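Local coordinates for putative sesquiterpene cyclase (Kitasatospora setae, PDB 4MC3), which catalyses the magnesium-dependent 1,11-cyclisation of (2E,6E)-farnesyl diphosphate to (2Z,6E)-hedycaryol, with water taken up and diphosphate released, at residues V179-L184 and L215-V220; M206-R211 and L265-Q270; E244-S249 and V254-V259. All blocks are in the same frame, centred on the assembly; numbering follows the deposited sequence.

Contact 1 of 3, residues V179-L184 and L215-V220. With 28U ((3R,6E)-3,7,11-trimethyldodeca-1,6,10-trien-3-ol), chain B.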
loop_
_atom_site.group_PDB
_atom_site.type_symbol
_atom_site.label_atom_id
_atom_site.label_comp_id
_atom_site.label_asym_id
_atom_site.label_seq_id
_atom_site.Cartn_x
_atom_site.Cartn_y
_atom_site.Cartn_z
ATOM N N VAL A 179 0.607 -0.333 -5.525
ATOM C CA VAL A 179 0.368 0.823 -4.664
ATOM C C VAL A 179 0.787 0.530 -3.221
ATOM O O VAL A 179 0.862 1.443 -2.422
ATOM C CB VAL A 179 -1.123 1.271 -4.806
ATOM C CG1 VAL A 179 -2.088 0.312 -4.140
ATOM C CG2 VAL A 179 -1.318 2.685 -4.311
ATOM N N GLY A 180 0.952 -0.735 -2.884
ATOM C CA GLY A 180 1.467 -1.121 -1.560
ATOM C C GLY A 180 0.481 -1.234 -0.441
ATOM O O GLY A 180 0.779 -1.806 0.626
ATOM N N MET A 181 -0.717 -0.714 -0.681
ATOM C CA MET A 181 -1.787 -0.725 0.310
ATOM C C MET A 181 -1.919 -2.052 1.055
ATOM O O MET A 181 -1.900 -2.079 2.284
ATOM C CB MET A 181 -3.122 -0.363 -0.346
ATOM C CG MET A 181 -3.445 1.123 -0.315
ATOM S SD MET A 181 -2.852 1.933 1.183
ATOM C CE MET A 181 -1.616 3.038 0.503
ATOM N N PRO A 182 -2.063 -3.152 0.317
ATOM C CA PRO A 182 -2.329 -4.455 0.965
ATOM C C PRO A 182 -1.334 -4.778 2.111
ATOM O O PRO A 182 -1.775 -5.137 3.217
ATOM C CB PRO A 182 -2.275 -5.431 -0.182
ATOM C CG PRO A 182 -2.841 -4.625 -1.311
ATOM C CD PRO A 182 -2.129 -3.302 -1.153
ATOM N N TRP A 183 -0.039 -4.663 1.877
ATOM C CA TRP A 183 0.915 -4.926 2.958
ATOM C C TRP A 183 0.970 -3.835 3.995
ATOM O O TRP A 183 1.173 -4.078 5.198
ATOM C CB TRP A 183 2.315 -5.291 2.449
ATOM C CG TRP A 183 3.059 -4.273 1.713
ATOM C CD1 TRP A 183 3.161 -4.182 0.376
ATOM C CD2 TRP A 183 3.843 -3.224 2.256
ATOM N NE1 TRP A 183 3.955 -3.117 0.036
ATOM C CE2 TRP A 183 4.371 -2.494 1.186
ATOM C CE3 TRP A 183 4.128 -2.794 3.582
ATOM C CZ2 TRP A 183 5.210 -1.387 1.379
ATOM C CZ3 TRP A 183 4.972 -1.677 3.739
ATOM C CH2 TRP A 183 5.473 -0.995 2.661
ATOM N N LEU A 184 0.725 -2.578 3.573
ATOM C CA LEU A 184 0.629 -1.499 4.535
ATOM C C LEU A 184 -0.445 -1.731 5.545
ATOM O O LEU A 184 -0.308 -1.565 6.768
ATOM C CB LEU A 184 0.469 -0.118 3.835
ATOM C CG LEU A 184 1.702 0.300 3.073
ATOM C CD1 LEU A 184 1.371 1.414 2.075
ATOM C CD2 LEU A 184 2.765 0.863 4.024
ATOM N N LEU A 215 -7.457 0.362 -4.988
ATOM C CA LEU A 215 -7.648 0.895 -6.324
ATOM C C LEU A 215 -8.112 2.343 -6.302
ATOM O O LEU A 215 -7.685 3.127 -7.156
ATOM C CB LEU A 215 -8.578 0.034 -7.162
ATOM C CG LEU A 215 -7.954 -1.311 -7.602
ATOM C CD1 LEU A 215 -8.989 -2.091 -8.411
ATOM C CD2 LEU A 215 -6.594 -1.201 -8.349
ATOM N N HIS A 216 -8.914 2.735 -5.330
ATOM C CA HIS A 216 -9.286 4.156 -5.223
ATOM C C HIS A 216 -8.039 5.027 -5.072
ATOM O O HIS A 216 -7.801 5.986 -5.818
ATOM C CB HIS A 216 -10.199 4.379 -4.044
ATOM C CG HIS A 216 -10.697 5.778 -3.908
ATOM N ND1 HIS A 216 -9.926 6.804 -3.415
ATOM C CD2 HIS A 216 -11.904 6.326 -4.221
ATOM C CE1 HIS A 216 -10.647 7.926 -3.403
ATOM N NE2 HIS A 216 -11.847 7.660 -3.879
ATOM N N ILE A 217 -7.164 4.639 -4.122
ATOM C CA ILE A 217 -5.946 5.317 -3.820
ATOM C C ILE A 217 -5.051 5.329 -5.025
ATOM O O ILE A 217 -4.425 6.351 -5.355
ATOM C CB ILE A 217 -5.299 4.648 -2.574
ATOM C CG1 ILE A 217 -6.173 4.907 -1.337
ATOM C CG2 ILE A 217 -3.895 5.099 -2.364
ATOM C CD1 ILE A 217 -5.861 4.029 -0.141
ATOM N N ALA A 218 -4.866 4.172 -5.656
ATOM C CA ALA A 218 -3.969 4.079 -6.809
ATOM C C ALA A 218 -4.426 4.862 -8.002
ATOM O O ALA A 218 -3.580 5.486 -8.690
ATOM C CB ALA A 218 -3.769 2.650 -7.224
ATOM N N LEU A 219 -5.729 4.864 -8.265
ATOM C CA LEU A 219 -6.256 5.555 -9.428
ATOM C C LEU A 219 -6.177 7.079 -9.221
ATOM O O LEU A 219 -5.892 7.829 -10.170
ATOM C CB LEU A 219 -7.681 5.120 -9.718
ATOM C CG LEU A 219 -7.803 3.715 -10.281
ATOM C CD1 LEU A 219 -9.208 3.206 -10.205
ATOM C CD2 LEU A 219 -7.280 3.637 -11.706
ATOM N N VAL A 220 -6.425 7.525 -7.988
ATOM C CA VAL A 220 -6.237 8.954 -7.681
ATOM C C VAL A 220 -4.759 9.297 -7.899
ATOM O O VAL A 220 -4.445 10.319 -8.539
ATOM C CB VAL A 220 -6.731 9.285 -6.254
ATOM C CG1 VAL A 220 -6.212 10.649 -5.782
ATOM C CG2 VAL A 220 -8.232 9.171 -6.233
HETATM C C4 28U B . -0.445 6.031 -1.841
HETATM C C5 28U B . 1.790 6.380 -0.702
HETATM C C6 28U B . 1.985 5.473 0.498
HETATM C C7 28U B . 3.314 4.896 0.891
HETATM C C8 28U B . 4.434 4.720 0.137
HETATM C C10 28U B . 4.645 5.245 -1.261
HETATM C C13 28U B . 5.330 2.586 -2.935
HETATM C C15 28U B . 4.727 3.150 -4.208
HETATM O O16 28U B . 1.464 6.522 -3.151
HETATM C C3 28U B . 1.078 5.773 -1.972
HETATM C C2 28U B . 1.292 4.268 -2.202
HETATM C C1 28U B . 2.544 3.782 -2.407
HETATM C C9 28U B . 5.312 3.500 0.357
HETATM C C11 28U B . 4.762 2.234 -0.381
HETATM C C12 28U B . 4.529 2.212 -1.900
HETATM C C14 28U B . 6.803 2.936 -2.822
#
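Val179 and Met181 pack against Ile217 and Ala218 at the helix break of a class I terpene cyclase, the short interruption between helices 168-178 and 181-188 that borders the active-site cavity. Across the contact the interaction is wholly apolar and buried. Val179 contributes from the break itself: with its CG2 anti to the backbone N (CG1 at chi1 72°), that methyl turns to helix 204-225, where it lies 3.8 Å from Ala218 CB and 4.0 Å from Ile217 CG2. Met181, one residue beyond Gly180, meets the other branch of the isoleucine at about a right angle; its CG is 3.8 Å from Ile217 CD1, and the thioether sulfur follows close by. The backbone turns at Gly180, whose positive phi (85°) ends one helix, and the same residue stands at the N-cap position of the next, whose first turn is closed by the bond from Leu184 N to Gly180 O.

The second group of contacts is with bound nerolidol. Ile217 uses both of its branches, CD1 for Met181 and CG2 for the ligand. Trp183 approaches the farther part of the chain obliquely, and its ring packs edge-to-face with Phe149, a residue important for stabilising the cation at C-11.

Polar function begins just beyond this apolar seam. Arg175, probably a substrate-binding residue, makes a weak hydrogen bond to the carbonyl of Ala218, and Asn221, a probable magnesium ligand, follows on the same helix. At the ligand itself, Ile217 CG2 comes within 3.6 Å of C4, while Met181 CE stands 4.0 Å from that same methyl carbon.

Contact 2 of 3, residues M206-R211 and L265-Q270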
loop_
_atom_site.group_PDB
_atom_site.type_symbol
_atom_site.label_atom_id
_atom_site.label_comp_id
_atom_site.label_asym_id
_atom_site.label_seq_id
_atom_site.Cartn_x
_atom_site.Cartn_y
_atom_site.Cartn_z
ATOM N N MET A 206 -14.037 -8.403 3.138
ATOM C CA MET A 206 -12.740 -7.770 3.438
ATOM C C MET A 206 -11.878 -7.734 2.179
ATOM O O MET A 206 -11.161 -6.747 1.925
ATOM C CB MET A 206 -12.012 -8.471 4.557
ATOM C CG MET A 206 -10.876 -7.656 5.177
ATOM S SD MET A 206 -11.531 -6.220 6.063
ATOM C CE MET A 206 -11.639 -6.784 7.746
ATOM N N ASN A 207 -11.904 -8.791 1.392
ATOM C CA ASN A 207 -11.148 -8.794 0.139
ATOM C C ASN A 207 -11.641 -7.707 -0.805
ATOM O O ASN A 207 -10.844 -7.047 -1.478
ATOM C CB ASN A 207 -11.208 -10.178 -0.552
ATOM C CG ASN A 207 -10.483 -11.274 0.206
ATOM O OD1 ASN A 207 -9.601 -11.060 1.026
ATOM N ND2 ASN A 207 -10.844 -12.501 -0.127
ATOM N N LYS A 208 -12.954 -7.514 -0.861
ATOM C CA LYS A 208 -13.585 -6.535 -1.718
ATOM C C LYS A 208 -13.197 -5.155 -1.268
ATOM O O LYS A 208 -12.930 -4.241 -2.095
ATOM C CB LYS A 208 -15.097 -6.736 -1.670
ATOM C CG LYS A 208 -15.960 -5.767 -2.492
ATOM C CD LYS A 208 -17.419 -6.214 -2.375
ATOM C CE LYS A 208 -18.376 -5.207 -2.983
ATOM N NZ LYS A 208 -19.787 -5.702 -3.030
ATOM N N LEU A 209 -13.223 -4.950 0.048
ATOM C CA LEU A 209 -12.817 -3.656 0.631
ATOM C C LEU A 209 -11.352 -3.335 0.335
ATOM O O LEU A 209 -11.030 -2.179 -0.026
ATOM C CB LEU A 209 -13.033 -3.715 2.171
ATOM C CG LEU A 209 -12.604 -2.478 2.976
ATOM C CD1 LEU A 209 -13.336 -1.232 2.551
ATOM C CD2 LEU A 209 -12.811 -2.752 4.462
ATOM N N ARG A 210 -10.496 -4.318 0.552
ATOM C CA ARG A 210 -9.047 -4.150 0.366
ATOM C C ARG A 210 -8.773 -3.773 -1.114
ATOM O O ARG A 210 -8.034 -2.838 -1.390
ATOM C CB ARG A 210 -8.314 -5.449 0.734
ATOM C CG ARG A 210 -6.806 -5.490 0.534
ATOM C CD ARG A 210 -6.147 -6.819 0.887
ATOM N NE ARG A 210 -6.377 -7.097 2.293
ATOM C CZ ARG A 210 -7.175 -8.062 2.809
ATOM N NH1 ARG A 210 -7.768 -8.959 2.071
ATOM N NH2 ARG A 210 -7.330 -8.114 4.130
ATOM N N ARG A 211 -9.354 -4.494 -2.054
ATOM C CA ARG A 211 -9.141 -4.208 -3.466
ATOM C C ARG A 211 -9.663 -2.853 -3.857
ATOM O O ARG A 211 -8.947 -2.049 -4.504
ATOM C CB ARG A 211 -9.757 -5.306 -4.356
ATOM C CG ARG A 211 -9.702 -4.913 -5.842
ATOM C CD ARG A 211 -10.263 -6.021 -6.723
ATOM N NE ARG A 211 -10.427 -5.509 -8.076
ATOM C CZ ARG A 211 -9.672 -5.782 -9.135
ATOM N NH1 ARG A 211 -8.652 -6.607 -9.078
ATOM N NH2 ARG A 211 -10.006 -5.219 -10.290
ATOM N N LEU A 265 -15.044 3.954 -4.673
ATOM C CA LEU A 265 -15.629 4.521 -3.466
ATOM C C LEU A 265 -16.919 3.829 -3.072
ATOM O O LEU A 265 -17.095 3.455 -1.899
ATOM C CB LEU A 265 -15.850 6.024 -3.565
ATOM C CG LEU A 265 -16.588 6.612 -2.366
ATOM C CD1 LEU A 265 -15.840 6.424 -1.050
ATOM C CD2 LEU A 265 -16.853 8.083 -2.693
ATOM N N HIS A 266 -17.829 3.687 -4.027
ATOM C CA HIS A 266 -19.098 3.053 -3.725
ATOM C C HIS A 266 -18.949 1.575 -3.388
ATOM O O HIS A 266 -19.655 1.067 -2.524
ATOM C CB HIS A 266 -20.102 3.341 -4.825
ATOM C CG HIS A 266 -20.570 4.770 -4.800
ATOM N ND1 HIS A 266 -21.512 5.220 -3.901
ATOM C CD2 HIS A 266 -20.159 5.861 -5.489
ATOM C CE1 HIS A 266 -21.698 6.517 -4.072
ATOM N NE2 HIS A 266 -20.886 6.931 -5.028
ATOM N N THR A 267 -17.936 0.916 -3.972
ATOM C CA THR A 267 -17.588 -0.443 -3.612
ATOM C C THR A 267 -17.036 -0.533 -2.163
ATOM O O THR A 267 -17.342 -1.497 -1.436
ATOM C CB THR A 267 -16.595 -1.033 -4.636
ATOM O OG1 THR A 267 -17.182 -0.988 -5.955
ATOM C CG2 THR A 267 -16.269 -2.443 -4.335
ATOM N N VAL A 268 -16.228 0.453 -1.758
ATOM C CA VAL A 268 -15.765 0.529 -0.368
ATOM C C VAL A 268 -16.952 0.652 0.598
ATOM O O VAL A 268 -17.012 -0.069 1.598
ATOM C CB VAL A 268 -14.742 1.665 -0.132
ATOM C CG1 VAL A 268 -14.569 1.979 1.351
ATOM C CG2 VAL A 268 -13.412 1.238 -0.785
ATOM N N LEU A 269 -17.885 1.548 0.263
ATOM C CA LEU A 269 -19.065 1.821 1.117
ATOM C C LEU A 269 -19.899 0.557 1.264
ATOM O O LEU A 269 -20.272 0.140 2.384
ATOM C CB LEU A 269 -19.875 2.988 0.561
ATOM C CG LEU A 269 -19.253 4.376 0.730
ATOM C CD1 LEU A 269 -19.949 5.415 -0.146
ATOM C CD2 LEU A 269 -19.252 4.798 2.199
ATOM N N GLN A 270 -20.139 -0.097 0.139
ATOM C CA GLN A 270 -20.883 -1.364 0.125
ATOM C C GLN A 270 -20.176 -2.458 0.904
ATOM O O GLN A 270 -20.800 -3.157 1.687
ATOM C CB GLN A 270 -21.125 -1.837 -1.313
ATOM C CG GLN A 270 -22.114 -3.005 -1.419
ATOM C CD GLN A 270 -22.274 -3.572 -2.836
ATOM O OE1 GLN A 270 -21.888 -2.954 -3.829
ATOM N NE2 GLN A 270 -22.852 -4.768 -2.925
#
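Leu209 and Val268 form the tight, buried side of this contact, where helices 204-225 and 250-282 run nearly antiparallel. The short segments cross at -151° with their axes 8.6 Å apart, and the backbones are nearest at this pair, CA of Leu209 to CA of Val268 being 5.2 Å. A single methyl of the leucine makes the join: CD1 sits 3.6 Å from Val268 CG1 and also comes near the valine's CB and CG2. Leu209 continues inward onto Ala296 and Val299 of helix 286-309, and both residues of the pair are buried.

Toward the surface the packing gives way to long polar side chains. Lys208 is fully extended, with CG anti to the backbone N (chi1 179°), and its methylenes cross Thr267 at about a right angle; CE is 3.7 Å from Thr267 CG2. The threonine hydroxyl takes no part in this, being bonded to the carbonyl of Ala263 in its own helix. Farther out, Lys208 NZ and Gln270 NE2 stand 3.2 Å apart, but both are donors and do not bond to each other. Glu274 brings them together: one carboxylate oxygen forms a salt bridge with the lysine, and the other accepts the glutamine amide.

A leucine-valine seam on the inside and a lysine-carboxylate bridge outside join neighbouring antiparallel helices in the all-alpha bundle of class I terpene synthases.

Contact 3 of 3, residues E244-S249 and V254-V259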
loop_
_atom_site.group_PDB
_atom_site.type_symbol
_atom_site.label_atom_id
_atom_site.label_comp_id
_atom_site.label_asym_id
_atom_site.label_seq_id
_atom_site.Cartn_x
_atom_site.Cartn_y
_atom_site.Cartn_z
ATOM N N GLU A 244 -4.701 5.717 -24.747
ATOM C CA GLU A 244 -4.013 5.061 -25.859
ATOM C C GLU A 244 -4.862 3.972 -26.510
ATOM O O GLU A 244 -4.737 3.699 -27.704
ATOM C CB GLU A 244 -2.666 4.468 -25.417
ATOM C CG GLU A 244 -1.649 5.480 -24.888
ATOM C CD GLU A 244 -0.727 6.060 -25.940
ATOM O OE1 GLU A 244 0.498 5.820 -25.841
ATOM O OE2 GLU A 244 -1.219 6.765 -26.847
ATOM N N ALA A 245 -5.687 3.313 -25.717
ATOM C CA ALA A 245 -6.613 2.300 -26.229
ATOM C C ALA A 245 -7.731 2.912 -27.072
ATOM O O ALA A 245 -8.115 2.332 -28.108
ATOM C CB ALA A 245 -7.217 1.530 -25.069
ATOM N N GLN A 246 -8.242 4.075 -26.651
ATOM C CA GLN A 246 -9.461 4.667 -27.241
ATOM C C GLN A 246 -9.171 5.736 -28.286
ATOM O O GLN A 246 -10.053 6.059 -29.088
ATOM C CB GLN A 246 -10.311 5.386 -26.191
ATOM C CG GLN A 246 -11.149 4.523 -25.274
ATOM C CD GLN A 246 -12.119 5.328 -24.430
ATOM O OE1 GLN A 246 -12.157 6.553 -24.474
ATOM N NE2 GLN A 246 -12.903 4.630 -23.629
ATOM N N GLY A 247 -7.973 6.319 -28.238
ATOM C CA GLY A 247 -7.635 7.546 -29.012
ATOM C C GLY A 247 -8.404 8.793 -28.570
ATOM O O GLY A 247 -8.639 9.692 -29.363
ATOM N N CYS A 248 -8.753 8.885 -27.283
ATOM C CA CYS A 248 -9.554 10.007 -26.796
ATOM C C CYS A 248 -8.593 11.075 -26.287
ATOM O O CYS A 248 -7.374 10.874 -26.321
ATOM C CB CYS A 248 -10.524 9.549 -25.690
ATOM S SG CYS A 248 -9.741 8.971 -24.156
ATOM N N SER A 249 -9.132 12.211 -25.861
ATOM C CA SER A 249 -8.314 13.297 -25.307
ATOM C C SER A 249 -7.891 12.981 -23.894
ATOM O O SER A 249 -8.467 12.084 -23.259
ATOM C CB SER A 249 -9.071 14.621 -25.302
ATOM O OG SER A 249 -10.005 14.708 -24.237
ATOM N N VAL A 254 -9.040 11.154 -18.317
ATOM C CA VAL A 254 -9.114 11.542 -16.913
ATOM C C VAL A 254 -10.532 11.417 -16.392
ATOM O O VAL A 254 -10.760 10.914 -15.265
ATOM C CB VAL A 254 -8.573 12.972 -16.667
ATOM C CG1 VAL A 254 -8.963 13.494 -15.279
ATOM C CG2 VAL A 254 -7.063 12.980 -16.809
ATOM N N ASP A 255 -11.487 11.897 -17.168
ATOM C CA ASP A 255 -12.877 11.866 -16.717
ATOM C C ASP A 255 -13.360 10.426 -16.558
ATOM O O ASP A 255 -14.109 10.110 -15.652
ATOM C CB ASP A 255 -13.778 12.637 -17.696
ATOM C CG ASP A 255 -13.469 14.147 -17.753
ATOM O OD1 ASP A 255 -12.705 14.649 -16.892
ATOM O OD2 ASP A 255 -14.007 14.841 -18.662
ATOM N N GLN A 256 -12.908 9.548 -17.434
ATOM C CA GLN A 256 -13.224 8.139 -17.332
ATOM C C GLN A 256 -12.587 7.457 -16.104
ATOM O O GLN A 256 -13.212 6.582 -15.484
ATOM C CB GLN A 256 -12.855 7.442 -18.613
ATOM C CG GLN A 256 -13.772 7.922 -19.746
ATOM C CD GLN A 256 -13.418 7.319 -21.079
ATOM O OE1 GLN A 256 -12.744 7.953 -21.917
ATOM N NE2 GLN A 256 -13.819 6.076 -21.270
ATOM N N VAL A 257 -11.350 7.838 -15.779
ATOM C CA VAL A 257 -10.724 7.355 -14.551
ATOM C C VAL A 257 -11.508 7.874 -13.317
ATOM O O VAL A 257 -11.717 7.112 -12.360
ATOM C CB VAL A 257 -9.223 7.688 -14.485
ATOM C CG1 VAL A 257 -8.659 7.368 -13.103
ATOM C CG2 VAL A 257 -8.465 6.952 -15.577
ATOM N N ALA A 258 -11.969 9.134 -13.351
ATOM C CA ALA A 258 -12.810 9.680 -12.264
ATOM C C ALA A 258 -14.064 8.826 -12.052
ATOM O O ALA A 258 -14.501 8.600 -10.919
ATOM C CB ALA A 258 -13.200 11.134 -12.546
ATOM N N VAL A 259 -14.657 8.323 -13.126
ATOM C CA VAL A 259 -15.836 7.456 -12.990
ATOM C C VAL A 259 -15.447 6.129 -12.297
ATOM O O VAL A 259 -16.147 5.592 -11.418
ATOM C CB VAL A 259 -16.475 7.197 -14.361
ATOM C CG1 VAL A 259 -17.505 6.078 -14.294
ATOM C CG2 VAL A 259 -17.084 8.490 -14.907
#
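The carboxamides of Gln246 and Gln256 approach each other from opposite directions, their planes 32° apart and CD of Gln246 4.1 Å from CD of Gln256. In the model like atoms oppose one another, Gln246 OE1 at 3.0 Å from Gln256 OE1, but an amide is probably turned over, and with one turned back these close pairs may be hydrogen bonds. The sulfur of Cys248 lies close to the Gln256 amide group. Gln256 comes to this place on an extended chain, its CG anti to the carbonyl carbon (chi1 -67°), touching Ile242 of helix 238-246.

The arrangement spans the short turn between two consecutive helices: helix 238-246 ends at Gly247, which has positive phi, and helix 250-282 starts after Ser249. Ser249 is the N-cap, its side chain capping a backbone N of the new helix while its own N is bound by the carboxylate of Glu252, the reciprocal pattern of a capping box. An alanine in place of Gln256 would leave the Gln246 amide without its facing partner and would probably let it swing more freely at this exposed surface. Beneath the glutamines, Val257 packs on Val239 and Ile242.

In the fold
Contact 1 comes first along the chain: from the helix break it closes a loop of thirty residues by bringing 179-184 against the later half of helix 204-225. Contact 2 opens within that loop, at 206-211 on the same helix, and closes only at 265-270, so the two cross. Contact 3 starts after contact 1 has closed and is nested inside the loop of contact 2, across the short turn into helix 250-282. That long helix serves contacts 2 and 3, whose centres are about 23 Å apart. His216 packs against Leu265, and Leu219 against Val257, linking the pocket-lining helix to two places on helix 250-282.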